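Local structure of uncharacterized HDOD domain protein (Geobacter sulfurreducens, 3HC1) at residues Q183-E186 with R187-T191. The protein is of unknown function but binds two ferric ions in an HD-type site and is probably a metal-dependent phosphohydrolase. Residues are numbered along the deposited sequence; the frame is centred on the assembly and turned at random.
Sequences QAEE and RLFGT
Phe189 N donates to Glu185 O (2.7 Å), and one residue on, Gly190 N reaches Glu186 O (2.8 Å), closing the last turn of helix 181-189. The second bond is bent, 130° at the hydrogen, and its donor stands above the carbonyl plane. Gly190 has left the helix with positive phi, a conformation that glycine adopts easily, and its CA also makes a CH...O contact with Glu186 O.

From CB outward, the Glu186 side chain starts close to Arg187 N merely through covalent linkage; CG is anti to the backbone N (chi1 179°), and a bend at chi2 (57°) turns the carboxylate toward the backbone of Gly190 and Thr191. CD thus comes to 4.0 Å from Gly190 C, and OE1 to 3.6 Å from Thr191 N, too long for a firm bond; the dipole at a helix C-terminus would not favour a carboxylate, but an exposed side chain can tolerate the charge.

On the side facing helix 164-177, Phe189 brings CB to 3.4 Å from Glu185 O, while its CD2 lies 4.2 Å from Glu185 CB. Glu185 itself extends inward, where OE1 accepts a hydrogen bond from ND1 of the iron ligand His193, making it a second-shell residue that could orient that imidazole. Small Ala184 lets the helix lie close on Val170 and Val174 of helix 164-177, Phe189 also touches Val170, and Thr191 rests on Leu15 and Ala16 of helix 9-21.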
loop_
_atom_site.group_PDB
_atom_site.type_symbol
_atom_site.label_atom_id
_atom_site.label_comp_id
_atom_site.label_asym_id
_atom_site.label_seq_id
_atom_site.Cartn_x
_atom_site.Cartn_y
_atom_site.Cartn_z
ATOM N N GLN A 183 16.777 -4.633 -6.320
ATOM C CA GLN A 183 18.052 -4.923 -6.970
ATOM C C GLN A 183 18.266 -6.433 -7.132
ATOM O O GLN A 183 18.541 -6.917 -8.225
ATOM C CB GLN A 183 19.194 -4.295 -6.156
ATOM C CG GLN A 183 19.214 -2.760 -6.165
ATOM C CD GLN A 183 20.304 -2.197 -5.256
ATOM O OE1 GLN A 183 20.362 -2.493 -4.059
ATOM N NE2 GLN A 183 21.200 -1.414 -5.836
ATOM N N ALA A 184 18.092 -7.190 -6.064
ATOM C CA ALA A 184 18.198 -8.636 -6.121
ATOM C C ALA A 184 17.241 -9.214 -7.184
ATOM O O ALA A 184 17.642 -10.044 -8.000
ATOM C CB ALA A 184 17.893 -9.219 -4.801
ATOM N N GLU A 185 15.981 -8.738 -7.200
ATOM C CA GLU A 185 15.022 -9.196 -8.192
ATOM C C GLU A 185 15.517 -8.906 -9.621
ATOM O O GLU A 185 15.448 -9.748 -10.523
ATOM C CB GLU A 185 13.648 -8.534 -7.919
ATOM C CG GLU A 185 12.992 -9.115 -6.695
ATOM C CD GLU A 185 11.865 -8.281 -6.156
ATOM O OE1 GLU A 185 11.440 -7.261 -6.779
ATOM O OE2 GLU A 185 11.475 -8.610 -5.027
ATOM N N GLU A 186 16.005 -7.701 -9.821
ATOM C CA GLU A 186 16.487 -7.299 -11.119
ATOM C C GLU A 186 17.610 -8.238 -11.624
ATOM O O GLU A 186 17.627 -8.641 -12.795
ATOM C CB GLU A 186 17.009 -5.861 -11.030
ATOM C CG GLU A 186 17.579 -5.291 -12.310
ATOM C CD GLU A 186 16.600 -5.330 -13.459
ATOM O OE1 GLU A 186 15.370 -5.338 -13.198
ATOM O OE2 GLU A 186 17.072 -5.342 -14.628
ATOM N N ARG A 187 18.513 -8.587 -10.721
ATOM C CA ARG A 187 19.645 -9.434 -11.047
ATOM C C ARG A 187 19.213 -10.867 -11.322
ATOM O O ARG A 187 19.635 -11.450 -12.308
ATOM C CB ARG A 187 20.652 -9.426 -9.900
ATOM C CG ARG A 187 21.969 -10.125 -10.252
ATOM C CD ARG A 187 22.970 -10.038 -9.139
ATOM N NE ARG A 187 23.278 -8.649 -8.809
ATOM C CZ ARG A 187 23.934 -8.272 -7.720
ATOM N NH1 ARG A 187 24.351 -9.178 -6.843
ATOM N NH2 ARG A 187 24.159 -6.979 -7.500
ATOM N N LEU A 188 18.391 -11.426 -10.435
ATOM C CA LEU A 188 17.960 -12.800 -10.546
ATOM C C LEU A 188 16.879 -13.058 -11.593
ATOM O O LEU A 188 16.823 -14.172 -12.125
ATOM C CB LEU A 188 17.492 -13.333 -9.185
ATOM C CG LEU A 188 18.651 -13.387 -8.181
ATOM C CD1 LEU A 188 18.247 -13.990 -6.842
ATOM C CD2 LEU A 188 19.822 -14.160 -8.779
ATOM N N PHE A 189 16.029 -12.063 -11.881
ATOM C CA PHE A 189 14.897 -12.252 -12.802
ATOM C C PHE A 189 14.869 -11.295 -14.003
ATOM O O PHE A 189 14.033 -11.459 -14.870
ATOM C CB PHE A 189 13.587 -12.083 -12.058
ATOM C CG PHE A 189 13.494 -12.851 -10.773
ATOM C CD1 PHE A 189 13.979 -14.140 -10.668
ATOM C CD2 PHE A 189 12.860 -12.288 -9.670
ATOM C CE1 PHE A 189 13.870 -14.832 -9.477
ATOM C CE2 PHE A 189 12.743 -12.979 -8.485
ATOM C CZ PHE A 189 13.253 -14.260 -8.395
ATOM N N GLY A 190 15.721 -10.270 -14.048
ATOM C CA GLY A 190 15.590 -9.185 -15.072
ATOM C C GLY A 190 14.344 -8.296 -15.018
ATOM O O GLY A 190 14.059 -7.542 -15.942
ATOM N N THR A 191 13.593 -8.388 -13.935
ATOM C CA THR A 191 12.388 -7.584 -13.728
ATOM C C THR A 191 12.192 -7.530 -12.222
ATOM O O THR A 191 12.854 -8.262 -11.496
ATOM C CB THR A 191 11.150 -8.174 -14.450
ATOM O OG1 THR A 191 10.097 -7.199 -14.449
ATOM C CG2 THR A 191 10.631 -9.464 -13.784
#